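Local coordinates for protein peroxisomal acyl-coenzyme A oxidase 1 (Arabidopsis thaliana, PDB 1W07) that oxidises medium- and long-chain acyl-CoAs to 2-trans-enoyl-CoAs with FAD as cofactor, passing the electrons to oxygen to give hydrogen peroxide in peroxisomal beta-oxidation, at residues A109-W122 with P250-T262. The protein carries 1 engineered substitution. Residues are numbered along the deposited sequence; the frame is centred on the assembly and turned at random.
Sequences AIKGQGTEEQQKKW and PRDQMLMRLSKVT
Gln118 meets the backbone of 252-256 with both ends of its buried amide. Gln118 NE2 donates to Met254 O at 2.7 Å and to Asp252 O at 2.9 Å; both acceptors lie close to the amide plane, although NE2 stands above each carbonyl plane. Gln118 OE1 takes Met256 N at 3.0 Å on an in-plane lone pair (N-H...O 169°) and also accepts from Thr115 N, so four bonds fix the amide's rotation. With an alanine here, Met256 N and Thr115 N would probably lose their shared acceptor and Met254 O its donor. Arg257, its CG anti to the backbone N (chi1 178°) and its chain extended to NE, sends NH1 to Gly112 O at 2.8 Å and 171°, with Gly112 O at the edge of the guanidinium, in its plane. A water accepts from Trp122 NE1 and donates to Asp252 O. These bonds join the end of helix 98-113 and the start of helix 116-128, in the N-terminal helical domain, to the loop after strand 247-250 of the acyl-CoA dehydrogenase-type middle beta-domain. Apolar contact comes from Leu255, whose CD1 lies 3.6 Å from Gln113 CB and whose CD2 is 3.9 Å from Gly114 CA; Gln113 OE1 is hydrogen-bonded to Tyr189 OH, on strand 185-194. Trp122 CZ2 touches Gln253 CG at 3.7 Å.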
loop_
_atom_site.group_PDB
_atom_site.type_symbol
_atom_site.label_atom_id
_atom_site.label_comp_id
_atom_site.label_asym_id
_atom_site.label_seq_id
_atom_site.Cartn_x
_atom_site.Cartn_y
_atom_site.Cartn_z
ATOM N N ALA B 109 -9.252 -19.973 -23.429
ATOM C CA ALA B 109 -8.376 -19.752 -24.578
ATOM C C ALA B 109 -8.649 -20.752 -25.691
ATOM O O ALA B 109 -8.751 -20.375 -26.860
ATOM C CB ALA B 109 -6.911 -19.837 -24.154
ATOM N N ILE B 110 -8.753 -22.026 -25.323
ATOM C CA ILE B 110 -9.023 -23.083 -26.288
ATOM C C ILE B 110 -10.420 -22.921 -26.890
ATOM O O ILE B 110 -10.613 -23.206 -28.065
ATOM C CB ILE B 110 -8.933 -24.473 -25.634
ATOM C CG1 ILE B 110 -7.581 -24.630 -24.946
ATOM C CG2 ILE B 110 -9.097 -25.558 -26.690
ATOM C CD1 ILE B 110 -7.488 -25.862 -24.093
ATOM N N LYS B 111 -11.385 -22.470 -26.085
ATOM C CA LYS B 111 -12.755 -22.255 -26.554
ATOM C C LYS B 111 -12.868 -21.119 -27.575
ATOM O O LYS B 111 -13.563 -21.239 -28.585
ATOM C CB LYS B 111 -13.693 -21.931 -25.388
ATOM C CG LYS B 111 -14.086 -23.120 -24.534
ATOM C CD LYS B 111 -15.109 -22.720 -23.471
ATOM C CE LYS B 111 -15.486 -23.904 -22.583
ATOM N NZ LYS B 111 -16.428 -23.526 -21.485
ATOM N N GLY B 112 -12.198 -20.006 -27.309
ATOM C CA GLY B 112 -12.285 -18.886 -28.224
ATOM C C GLY B 112 -11.297 -18.874 -29.374
ATOM O O GLY B 112 -11.515 -18.179 -30.364
ATOM N N GLN B 113 -10.218 -19.637 -29.257
ATOM C CA GLN B 113 -9.189 -19.658 -30.290
ATOM C C GLN B 113 -9.037 -21.017 -30.962
ATOM O O GLN B 113 -8.394 -21.139 -32.007
ATOM C CB GLN B 113 -7.852 -19.225 -29.681
ATOM C CG GLN B 113 -7.787 -17.739 -29.341
ATOM C CD GLN B 113 -6.759 -17.431 -28.266
ATOM O OE1 GLN B 113 -5.634 -17.930 -28.305
ATOM N NE2 GLN B 113 -7.140 -16.602 -27.303
ATOM N N GLY B 114 -9.630 -22.042 -30.368
ATOM C CA GLY B 114 -9.527 -23.364 -30.954
ATOM C C GLY B 114 -10.615 -23.648 -31.974
ATOM O O GLY B 114 -11.691 -23.041 -31.950
ATOM N N THR B 115 -10.330 -24.574 -32.879
ATOM C CA THR B 115 -11.296 -24.962 -33.893
ATOM C C THR B 115 -12.315 -25.906 -33.263
ATOM O O THR B 115 -12.076 -26.458 -32.188
ATOM C CB THR B 115 -10.603 -25.677 -35.064
ATOM O OG1 THR B 115 -9.544 -24.852 -35.570
ATOM C CG2 THR B 115 -11.594 -25.935 -36.179
ATOM N N GLU B 116 -13.451 -26.089 -33.933
ATOM C CA GLU B 116 -14.494 -26.974 -33.424
ATOM C C GLU B 116 -13.918 -28.351 -33.129
ATOM O O GLU B 116 -14.266 -28.974 -32.130
ATOM C CB GLU B 116 -15.640 -27.081 -34.436
ATOM N N GLU B 117 -13.023 -28.817 -33.994
ATOM C CA GLU B 117 -12.402 -30.127 -33.823
ATOM C C GLU B 117 -11.363 -30.109 -32.709
ATOM O O GLU B 117 -11.131 -31.121 -32.042
ATOM C CB GLU B 117 -11.759 -30.581 -35.136
ATOM N N GLN B 118 -10.738 -28.953 -32.510
ATOM C CA GLN B 118 -9.731 -28.801 -31.465
ATOM C C GLN B 118 -10.397 -28.699 -30.099
ATOM O O GLN B 118 -9.921 -29.269 -29.127
ATOM C CB GLN B 118 -8.885 -27.548 -31.717
ATOM C CG GLN B 118 -8.022 -27.626 -32.954
ATOM C CD GLN B 118 -7.224 -26.359 -33.175
ATOM O OE1 GLN B 118 -7.780 -25.260 -33.224
ATOM N NE2 GLN B 118 -5.914 -26.505 -33.315
ATOM N N GLN B 119 -11.503 -27.969 -30.035
ATOM C CA GLN B 119 -12.223 -27.786 -28.781
ATOM C C GLN B 119 -12.760 -29.081 -28.178
ATOM O O GLN B 119 -12.558 -29.355 -26.991
ATOM C CB GLN B 119 -13.373 -26.790 -28.974
ATOM C CG GLN B 119 -12.915 -25.348 -29.197
ATOM C CD GLN B 119 -14.066 -24.396 -29.493
ATOM O OE1 GLN B 119 -15.037 -24.324 -28.743
ATOM N NE2 GLN B 119 -13.956 -23.657 -30.593
ATOM N N LYS B 120 -13.435 -29.896 -28.978
ATOM C CA LYS B 120 -13.987 -31.132 -28.426
ATOM C C LYS B 120 -12.920 -32.165 -28.089
ATOM O O LYS B 120 -13.182 -33.108 -27.349
ATOM C CB LYS B 120 -15.041 -31.716 -29.372
ATOM C CG LYS B 120 -14.529 -32.214 -30.711
ATOM C CD LYS B 120 -15.709 -32.541 -31.628
ATOM C CE LYS B 120 -15.269 -33.027 -33.009
ATOM N NZ LYS B 120 -14.713 -34.413 -33.001
ATOM N N LYS B 121 -11.709 -31.985 -28.604
ATOM C CA LYS B 121 -10.647 -32.927 -28.287
ATOM C C LYS B 121 -9.902 -32.510 -27.012
ATOM O O LYS B 121 -9.672 -33.326 -26.114
ATOM C CB LYS B 121 -9.655 -33.019 -29.437
ATOM C CG LYS B 121 -8.630 -34.115 -29.251
ATOM C CD LYS B 121 -7.214 -33.594 -29.111
ATOM C CE LYS B 121 -6.273 -34.757 -28.834
ATOM N NZ LYS B 121 -4.872 -34.357 -28.544
ATOM N N TRP B 122 -9.531 -31.238 -26.925
ATOM C CA TRP B 122 -8.802 -30.753 -25.765
ATOM C C TRP B 122 -9.668 -30.386 -24.565
ATOM O O TRP B 122 -9.297 -30.678 -23.428
ATOM C CB TRP B 122 -7.919 -29.572 -26.160
ATOM C CG TRP B 122 -6.821 -29.961 -27.091
ATOM C CD1 TRP B 122 -6.797 -29.795 -28.448
ATOM C CD2 TRP B 122 -5.589 -30.603 -26.746
ATOM N NE1 TRP B 122 -5.632 -30.288 -28.965
ATOM C CE2 TRP B 122 -4.868 -30.791 -27.946
ATOM C CE3 TRP B 122 -5.024 -31.038 -25.540
ATOM C CZ2 TRP B 122 -3.602 -31.393 -27.975
ATOM C CZ3 TRP B 122 -3.768 -31.639 -25.571
ATOM C CH2 TRP B 122 -3.072 -31.808 -26.777
ATOM N N PRO B 250 2.836 -31.089 -32.942
ATOM C CA PRO B 250 2.077 -31.299 -34.179
ATOM C C PRO B 250 1.495 -29.983 -34.702
ATOM O O PRO B 250 1.056 -29.129 -33.927
ATOM C CB PRO B 250 0.991 -32.277 -33.746
ATOM C CG PRO B 250 1.685 -33.097 -32.699
ATOM C CD PRO B 250 2.388 -32.026 -31.892
ATOM N N ARG B 251 1.500 -29.827 -36.020
ATOM C CA ARG B 251 0.974 -28.626 -36.648
ATOM C C ARG B 251 -0.460 -28.351 -36.205
ATOM O O ARG B 251 -0.879 -27.197 -36.102
ATOM C CB ARG B 251 1.022 -28.779 -38.173
ATOM C CG ARG B 251 0.481 -27.590 -38.954
ATOM C CD ARG B 251 0.564 -27.830 -40.465
ATOM N NE ARG B 251 -0.282 -28.947 -40.887
ATOM C CZ ARG B 251 -1.608 -28.891 -40.984
ATOM N NH1 ARG B 251 -2.252 -27.764 -40.706
ATOM N NH2 ARG B 251 -2.295 -29.970 -41.328
ATOM N N ASP B 252 -1.211 -29.413 -35.937
ATOM C CA ASP B 252 -2.599 -29.258 -35.536
ATOM C C ASP B 252 -2.765 -28.793 -34.092
ATOM O O ASP B 252 -3.890 -28.611 -33.625
ATOM C CB ASP B 252 -3.352 -30.573 -35.764
ATOM C CG ASP B 252 -3.000 -31.625 -34.743
ATOM O OD1 ASP B 252 -1.802 -31.759 -34.401
ATOM O OD2 ASP B 252 -3.918 -32.333 -34.288
ATOM N N GLN B 253 -1.657 -28.602 -33.379
ATOM C CA GLN B 253 -1.739 -28.140 -32.000
ATOM C C GLN B 253 -1.733 -26.610 -31.930
ATOM O O GLN B 253 -1.702 -26.007 -30.852
ATOM C CB GLN B 253 -0.617 -28.745 -31.151
ATOM C CG GLN B 253 -1.084 -29.955 -30.334
ATOM C CD GLN B 253 0.024 -30.617 -29.534
ATOM O OE1 GLN B 253 0.759 -29.958 -28.803
ATOM N NE2 GLN B 253 0.149 -31.930 -29.674
ATOM N N MET B 254 -1.779 -25.990 -33.103
ATOM C CA MET B 254 -1.833 -24.540 -33.196
ATOM C C MET B 254 -3.310 -24.174 -33.207
ATOM O O MET B 254 -4.058 -24.671 -34.047
ATOM C CB MET B 254 -1.203 -24.048 -34.499
ATOM C CG MET B 254 -1.365 -22.543 -34.724
ATOM S SD MET B 254 -1.078 -22.001 -36.436
ATOM C CE MET B 254 -2.247 -20.696 -36.582
ATOM N N LEU B 255 -3.732 -23.321 -32.277
ATOM C CA LEU B 255 -5.133 -22.908 -32.229
ATOM C C LEU B 255 -5.436 -22.250 -33.569
ATOM O O LEU B 255 -4.910 -21.183 -33.877
ATOM C CB LEU B 255 -5.358 -21.928 -31.071
ATOM C CG LEU B 255 -5.045 -22.481 -29.672
ATOM C CD1 LEU B 255 -5.239 -21.407 -28.612
ATOM C CD2 LEU B 255 -5.944 -23.674 -29.391
ATOM N N MET B 256 -6.279 -22.892 -34.372
ATOM C CA MET B 256 -6.603 -22.365 -35.689
ATOM C C MET B 256 -8.074 -22.046 -35.938
ATOM O O MET B 256 -8.678 -22.586 -36.858
ATOM C CB MET B 256 -6.089 -23.328 -36.769
ATOM C CG MET B 256 -4.577 -23.557 -36.733
ATOM S SD MET B 256 -3.894 -24.297 -38.241
ATOM C CE MET B 256 -2.934 -25.635 -37.603
ATOM N N ARG B 257 -8.650 -21.172 -35.120
ATOM C CA ARG B 257 -10.042 -20.787 -35.305
ATOM C C ARG B 257 -10.114 -19.569 -36.213
ATOM O O ARG B 257 -11.023 -19.448 -37.038
ATOM C CB ARG B 257 -10.703 -20.428 -33.980
ATOM C CG ARG B 257 -12.147 -19.987 -34.148
ATOM C CD ARG B 257 -12.676 -19.295 -32.899
ATOM N NE ARG B 257 -14.036 -18.798 -33.096
ATOM C CZ ARG B 257 -14.684 -18.002 -32.247
ATOM N NH1 ARG B 257 -14.105 -17.598 -31.121
ATOM N NH2 ARG B 257 -15.912 -17.590 -32.532
ATOM N N LEU B 258 -9.155 -18.661 -36.055
ATOM C CA LEU B 258 -9.115 -17.442 -36.853
ATOM C C LEU B 258 -7.942 -17.409 -37.815
ATOM O O LEU B 258 -7.870 -16.539 -38.677
ATOM C CB LEU B 258 -9.032 -16.217 -35.943
ATOM C CG LEU B 258 -9.967 -16.173 -34.737
ATOM C CD1 LEU B 258 -10.000 -14.749 -34.205
ATOM C CD2 LEU B 258 -11.367 -16.636 -35.132
ATOM N N SER B 259 -7.017 -18.348 -37.656
ATOM C CA SER B 259 -5.835 -18.408 -38.512
ATOM C C SER B 259 -5.408 -19.854 -38.719
ATOM O O SER B 259 -5.220 -20.597 -37.758
ATOM C CB SER B 259 -4.673 -17.633 -37.878
ATOM O OG SER B 259 -5.016 -16.285 -37.598
ATOM N N LYS B 260 -5.248 -20.247 -39.978
ATOM C CA LYS B 260 -4.834 -21.606 -40.306
ATOM C C LYS B 260 -3.447 -21.631 -40.942
ATOM O O LYS B 260 -2.951 -20.618 -41.430
ATOM C CB LYS B 260 -5.827 -22.257 -41.277
ATOM C CG LYS B 260 -7.160 -22.698 -40.678
ATOM C CD LYS B 260 -8.108 -21.535 -40.449
ATOM C CE LYS B 260 -9.564 -22.003 -40.410
ATOM N NZ LYS B 260 -9.821 -23.071 -39.402
ATOM N N VAL B 261 -2.834 -22.808 -40.920
ATOM C CA VAL B 261 -1.522 -23.030 -41.504
ATOM C C VAL B 261 -1.574 -24.393 -42.174
ATOM O O VAL B 261 -1.420 -25.426 -41.513
ATOM C CB VAL B 261 -0.410 -23.044 -40.438
ATOM C CG1 VAL B 261 0.912 -23.436 -41.076
ATOM C CG2 VAL B 261 -0.303 -21.674 -39.780
ATOM N N THR B 262 -1.808 -24.390 -43.485
ATOM C CA THR B 262 -1.908 -25.616 -44.277
ATOM C C THR B 262 -0.695 -26.516 -44.122
ATOM O O THR B 262 0.326 -26.116 -43.565
ATOM C CB THR B 262 -2.045 -25.296 -45.772
ATOM O OG1 THR B 262 -0.774 -24.868 -46.279
ATOM C CG2 THR B 262 -3.071 -24.191 -45.987
HETATM O O HOH W 1 -4.776 -30.870 -31.717
#